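Local coordinates for protein bradavidin 2 (Bradyrhizobium japonicum, PDB 4GGT) that probably binds biotin, as a secreted member of the avidin family built as an antiparallel beta barrel, at residues P11-L25 and S103-W115. Sequence-based numbering, arbitrary orientation.
Sequences PAPSYWKNERGSELL and SRLKGGDIFTRVW
Tyr15 O is gripped by two backbone amides: Val114 N meets it at 2.7 Å, in the carbonyl plane and nearly straight (167° at the hydrogen), and Trp115 N adds a weak bond. At this chain end Tyr15 CB rests over the Trp115 indole. Arg113 CB sits over one face of the Trp16 indole, 3.6 Å from the centroid of the six-membered ring, and Trp16 NE1 donates to Ser14 OG at 2.8 Å, with the oxygen near the ring plane. A serine in place of Trp16 would probably leave the aliphatic part of Arg113 without its platform and Ser14 OG without its indole donor. Lys17 and Thr112 then exchange two backbone bonds, Thr112 N to Lys17 O being 2.9 Å. Asn18 CB sits over one face of the Phe111 ring. Glu19 bends at chi2 (-87°), which brings OE2 within 2.9 Å of Ile110 N; OE2 accepts through its syn lone pair. Asp109 OD1 is held by the guanidinium of Arg20, whose NH2 lies 2.8 Å away in a salt bridge and comes from above the carboxylate plane, while NE adds a weak bond. The other oxygen, OD2, takes a weak bond from Asn18 ND2 and a hydrogen bond from Trp78 NE1. Antiparallel pairing of strands 14-17 and 103-113 closes the avidin barrel, and Asn18 and Asp109 belong to its biotin site.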
loop_
_atom_site.group_PDB
_atom_site.type_symbol
_atom_site.label_atom_id
_atom_site.label_comp_id
_atom_site.label_asym_id
_atom_site.label_seq_id
_atom_site.Cartn_x
_atom_site.Cartn_y
_atom_site.Cartn_z
ATOM N N PRO A 11 5.362 -13.723 -1.438
ATOM C CA PRO A 11 4.717 -14.812 -0.703
ATOM C C PRO A 11 3.280 -14.447 -0.363
ATOM O O PRO A 11 2.971 -13.264 -0.102
ATOM C CB PRO A 11 5.535 -14.928 0.587
ATOM C CG PRO A 11 6.798 -14.201 0.325
ATOM C CD PRO A 11 6.476 -13.131 -0.673
ATOM N N ALA A 12 2.428 -15.462 -0.359
ATOM C CA ALA A 12 0.996 -15.288 -0.130
ATOM C C ALA A 12 0.408 -16.581 0.423
ATOM O O ALA A 12 0.718 -17.657 -0.091
ATOM C CB ALA A 12 0.296 -14.868 -1.408
ATOM N N PRO A 13 -0.411 -16.478 1.492
ATOM C CA PRO A 13 -0.653 -15.204 2.167
ATOM C C PRO A 13 0.546 -14.685 2.934
ATOM O O PRO A 13 1.466 -15.437 3.299
ATOM C CB PRO A 13 -1.829 -15.508 3.117
ATOM C CG PRO A 13 -2.369 -16.842 2.635
ATOM C CD PRO A 13 -1.216 -17.564 2.091
ATOM N N SER A 14 0.556 -13.382 3.186
ATOM C CA SER A 14 1.615 -12.814 3.985
ATOM C C SER A 14 1.100 -11.518 4.534
ATOM O O SER A 14 0.054 -11.029 4.097
ATOM C CB SER A 14 2.887 -12.602 3.154
ATOM O OG SER A 14 2.650 -11.770 2.039
ATOM N N TYR A 15 1.815 -10.986 5.509
ATOM C CA TYR A 15 1.360 -9.803 6.215
ATOM C C TYR A 15 2.571 -8.905 6.491
ATOM O O TYR A 15 3.593 -9.375 7.004
ATOM C CB TYR A 15 0.665 -10.247 7.490
ATOM C CG TYR A 15 0.228 -9.149 8.414
ATOM C CD1 TYR A 15 -0.827 -8.315 8.081
ATOM C CD2 TYR A 15 0.849 -8.970 9.632
ATOM C CE1 TYR A 15 -1.251 -7.308 8.944
ATOM C CE2 TYR A 15 0.439 -7.978 10.501
ATOM C CZ TYR A 15 -0.614 -7.153 10.148
ATOM O OH TYR A 15 -1.006 -6.170 11.023
ATOM N N TRP A 16 2.444 -7.624 6.128
ATOM C CA TRP A 16 3.547 -6.679 6.155
ATOM C C TRP A 16 3.099 -5.377 6.806
ATOM O O TRP A 16 1.926 -4.985 6.702
ATOM C CB TRP A 16 4.024 -6.357 4.736
ATOM C CG TRP A 16 4.335 -7.559 3.831
ATOM C CD1 TRP A 16 3.457 -8.470 3.349
ATOM C CD2 TRP A 16 5.622 -7.911 3.292
ATOM N NE1 TRP A 16 4.109 -9.392 2.544
ATOM C CE2 TRP A 16 5.441 -9.073 2.503
ATOM C CE3 TRP A 16 6.910 -7.365 3.414
ATOM C CZ2 TRP A 16 6.498 -9.701 1.841
ATOM C CZ3 TRP A 16 7.963 -7.979 2.744
ATOM C CH2 TRP A 16 7.752 -9.131 1.966
ATOM N N LYS A 17 4.031 -4.698 7.460
ATOM C CA LYS A 17 3.756 -3.384 8.051
ATOM C C LYS A 17 4.861 -2.408 7.727
ATOM O O LYS A 17 6.020 -2.801 7.663
ATOM C CB LYS A 17 3.604 -3.478 9.573
ATOM C CG LYS A 17 2.336 -4.242 9.987
ATOM C CD LYS A 17 2.224 -4.459 11.496
ATOM C CE LYS A 17 2.291 -3.171 12.265
ATOM N NZ LYS A 17 1.965 -3.401 13.718
ATOM N N ASN A 18 4.515 -1.127 7.543
ATOM C CA ASN A 18 5.546 -0.117 7.282
ATOM C C ASN A 18 5.873 0.580 8.594
ATOM O O ASN A 18 5.282 0.250 9.612
ATOM C CB ASN A 18 5.135 0.861 6.156
ATOM C CG ASN A 18 3.940 1.733 6.517
ATOM O OD1 ASN A 18 3.520 1.760 7.660
ATOM N ND2 ASN A 18 3.366 2.435 5.514
ATOM N N GLU A 19 6.802 1.527 8.558
ATOM C CA GLU A 19 7.300 2.135 9.785
ATOM C C GLU A 19 6.247 3.007 10.472
ATOM O O GLU A 19 6.347 3.238 11.682
ATOM C CB GLU A 19 8.650 2.873 9.549
ATOM C CG GLU A 19 8.700 3.777 8.295
ATOM C CD GLU A 19 9.100 3.042 6.994
ATOM O OE1 GLU A 19 10.329 2.832 6.734
ATOM O OE2 GLU A 19 8.178 2.733 6.209
ATOM N N ARG A 20 5.218 3.436 9.728
ATOM C CA ARG A 20 4.098 4.225 10.277
ATOM C C ARG A 20 2.983 3.335 10.875
ATOM O O ARG A 20 1.992 3.856 11.401
ATOM C CB ARG A 20 3.471 5.120 9.182
ATOM C CG ARG A 20 4.453 5.860 8.267
ATOM C CD ARG A 20 3.733 6.486 7.069
ATOM N NE ARG A 20 4.510 6.400 5.827
ATOM C CZ ARG A 20 5.284 7.367 5.323
ATOM N NH1 ARG A 20 5.419 8.546 5.938
ATOM N NH2 ARG A 20 5.934 7.149 4.190
ATOM N N GLY A 21 3.116 2.009 10.744
ATOM C CA GLY A 21 2.133 1.062 11.267
ATOM C C GLY A 21 0.961 0.697 10.364
ATOM O O GLY A 21 -0.017 0.081 10.814
ATOM N N SER A 22 1.036 1.104 9.105
ATOM C CA SER A 22 0.052 0.677 8.110
ATOM C C SER A 22 0.247 -0.802 7.821
ATOM O O SER A 22 1.361 -1.301 7.932
ATOM C CB SER A 22 0.188 1.519 6.843
ATOM O OG SER A 22 -0.287 2.839 7.119
ATOM N N GLU A 23 -0.857 -1.489 7.532
ATOM C CA GLU A 23 -0.865 -2.939 7.358
ATOM C C GLU A 23 -1.172 -3.302 5.921
ATOM O O GLU A 23 -2.109 -2.769 5.323
ATOM C CB GLU A 23 -2.015 -3.557 8.168
ATOM C CG GLU A 23 -1.898 -3.541 9.705
ATOM C CD GLU A 23 -3.160 -4.147 10.287
ATOM O OE1 GLU A 23 -4.213 -3.482 10.249
ATOM O OE2 GLU A 23 -3.117 -5.314 10.732
ATOM N N LEU A 24 -0.473 -4.319 5.424
ATOM C CA LEU A 24 -0.688 -4.846 4.096
ATOM C C LEU A 24 -0.839 -6.352 4.210
ATOM O O LEU A 24 0.121 -7.041 4.527
ATOM C CB LEU A 24 0.502 -4.508 3.185
ATOM C CG LEU A 24 0.476 -5.080 1.755
ATOM C CD1 LEU A 24 -0.778 -4.647 0.963
ATOM C CD2 LEU A 24 1.761 -4.738 0.999
ATOM N N LEU A 25 -2.063 -6.838 3.979
ATOM C CA LEU A 25 -2.327 -8.288 4.003
ATOM C C LEU A 25 -2.417 -8.801 2.570
ATOM O O LEU A 25 -3.211 -8.303 1.765
ATOM C CB LEU A 25 -3.658 -8.550 4.735
ATOM C CG LEU A 25 -3.968 -9.797 5.544
ATOM C CD1 LEU A 25 -5.499 -10.047 5.445
ATOM C CD2 LEU A 25 -3.108 -11.038 5.240
ATOM N N SER A 103 -4.156 17.714 -4.603
ATOM C CA SER A 103 -2.730 17.883 -4.415
ATOM C C SER A 103 -2.073 16.514 -4.554
ATOM O O SER A 103 -2.768 15.487 -4.558
ATOM C CB SER A 103 -2.459 18.468 -3.027
ATOM O OG SER A 103 -3.380 19.511 -2.734
ATOM N N ARG A 104 -0.752 16.518 -4.685
ATOM C CA ARG A 104 0.020 15.276 -4.666
ATOM C C ARG A 104 1.140 15.339 -3.643
ATOM O O ARG A 104 1.646 16.422 -3.316
ATOM C CB ARG A 104 0.522 14.894 -6.058
ATOM C CG ARG A 104 2.007 15.069 -6.356
ATOM C CD ARG A 104 2.239 14.910 -7.843
ATOM N NE ARG A 104 3.647 14.832 -8.219
ATOM C CZ ARG A 104 4.445 15.878 -8.424
ATOM N NH1 ARG A 104 4.001 17.122 -8.268
ATOM N NH2 ARG A 104 5.704 15.676 -8.778
ATOM N N LEU A 105 1.491 14.170 -3.115
ATOM C CA LEU A 105 2.597 14.046 -2.177
ATOM C C LEU A 105 3.385 12.824 -2.588
ATOM O O LEU A 105 2.834 11.894 -3.168
ATOM C CB LEU A 105 2.073 13.888 -0.756
ATOM C CG LEU A 105 2.980 14.177 0.447
ATOM C CD1 LEU A 105 3.211 15.683 0.597
ATOM C CD2 LEU A 105 2.346 13.625 1.706
ATOM N N LYS A 106 4.688 12.857 -2.308
ATOM C CA LYS A 106 5.585 11.767 -2.673
ATOM C C LYS A 106 6.422 11.352 -1.469
ATOM O O LYS A 106 6.650 12.139 -0.553
ATOM C CB LYS A 106 6.471 12.164 -3.851
ATOM C CG LYS A 106 5.730 12.219 -5.197
ATOM C CD LYS A 106 6.678 12.372 -6.379
ATOM C CE LYS A 106 5.896 12.377 -7.689
ATOM N NZ LYS A 106 6.715 12.759 -8.877
ATOM N N GLY A 107 6.844 10.091 -1.438
ATOM C CA GLY A 107 7.510 9.622 -0.230
ATOM C C GLY A 107 8.042 8.229 -0.404
ATOM O O GLY A 107 8.049 7.710 -1.510
ATOM N N GLY A 108 8.569 7.665 0.680
ATOM C CA GLY A 108 9.084 6.287 0.646
ATOM C C GLY A 108 8.576 5.494 1.839
ATOM O O GLY A 108 8.214 6.075 2.858
ATOM N N ASP A 109 8.519 4.171 1.705
ATOM C CA ASP A 109 8.117 3.294 2.814
ATOM C C ASP A 109 8.940 2.043 2.703
ATOM O O ASP A 109 9.234 1.586 1.597
ATOM C CB ASP A 109 6.661 2.845 2.671
ATOM C CG ASP A 109 5.661 3.775 3.331
ATOM O OD1 ASP A 109 5.999 4.402 4.362
ATOM O OD2 ASP A 109 4.490 3.795 2.857
ATOM N N ILE A 110 9.260 1.442 3.842
ATOM C CA ILE A 110 9.737 0.040 3.798
ATOM C C ILE A 110 8.730 -0.803 4.575
ATOM O O ILE A 110 8.489 -0.563 5.772
ATOM C CB ILE A 110 11.178 -0.130 4.382
ATOM C CG1 ILE A 110 12.151 0.843 3.711
ATOM C CG2 ILE A 110 11.626 -1.605 4.276
ATOM C CD1 ILE A 110 13.596 0.820 4.320
ATOM N N PHE A 111 8.136 -1.775 3.899
ATOM C CA PHE A 111 7.260 -2.729 4.555
ATOM C C PHE A 111 8.139 -3.897 4.968
ATOM O O PHE A 111 8.990 -4.334 4.203
ATOM C CB PHE A 111 6.191 -3.215 3.594
ATOM C CG PHE A 111 5.189 -2.159 3.255
ATOM C CD1 PHE A 111 5.467 -1.211 2.273
ATOM C CD2 PHE A 111 3.982 -2.086 3.957
ATOM C CE1 PHE A 111 4.541 -0.183 1.967
ATOM C CE2 PHE A 111 3.022 -1.083 3.669
ATOM C CZ PHE A 111 3.301 -0.136 2.653
ATOM N N THR A 112 7.906 -4.387 6.171
ATOM C CA THR A 112 8.648 -5.528 6.690
ATOM C C THR A 112 7.661 -6.644 6.909
ATOM O O THR A 112 6.561 -6.408 7.427
ATOM C CB THR A 112 9.303 -5.138 8.021
ATOM O OG1 THR A 112 10.309 -4.161 7.742
ATOM C CG2 THR A 112 9.987 -6.342 8.659
ATOM N N ARG A 113 8.028 -7.852 6.473
ATOM C CA ARG A 113 7.153 -8.994 6.663
ATOM C C ARG A 113 7.028 -9.382 8.143
ATOM O O ARG A 113 8.025 -9.506 8.875
ATOM C CB ARG A 113 7.502 -10.172 5.721
ATOM C CG ARG A 113 6.869 -11.496 6.179
ATOM C CD ARG A 113 6.097 -12.269 5.137
ATOM N NE ARG A 113 6.912 -13.225 4.445
ATOM C CZ ARG A 113 6.580 -14.487 4.132
ATOM N NH1 ARG A 113 5.421 -15.065 4.465
ATOM N NH2 ARG A 113 7.469 -15.198 3.478
ATOM N N VAL A 114 5.775 -9.522 8.581
ATOM C CA VAL A 114 5.440 -9.914 9.945
ATOM C C VAL A 114 5.132 -11.406 10.032
ATOM O O VAL A 114 5.648 -12.104 10.923
ATOM C CB VAL A 114 4.254 -9.083 10.498
ATOM C CG1 VAL A 114 3.923 -9.512 11.917
ATOM C CG2 VAL A 114 4.623 -7.601 10.464
ATOM N N TRP A 115 4.304 -11.890 9.112
ATOM C CA TRP A 115 4.123 -13.325 8.923
ATOM C C TRP A 115 3.914 -13.698 7.457
ATOM O O TRP A 115 3.883 -14.875 7.097
ATOM C CB TRP A 115 3.033 -13.914 9.833
ATOM C CG TRP A 115 1.658 -13.312 9.769
ATOM C CD1 TRP A 115 1.108 -12.452 10.664
ATOM C CD2 TRP A 115 0.656 -13.559 8.778
ATOM N NE1 TRP A 115 -0.184 -12.139 10.294
ATOM C CE2 TRP A 115 -0.486 -12.807 9.140
ATOM C CE3 TRP A 115 0.608 -14.343 7.625
ATOM C CZ2 TRP A 115 -1.656 -12.806 8.376
ATOM C CZ3 TRP A 115 -0.561 -14.346 6.862
ATOM C CH2 TRP A 115 -1.677 -13.589 7.248
ATOM O OXT TRP A 115 3.777 -12.835 6.564
#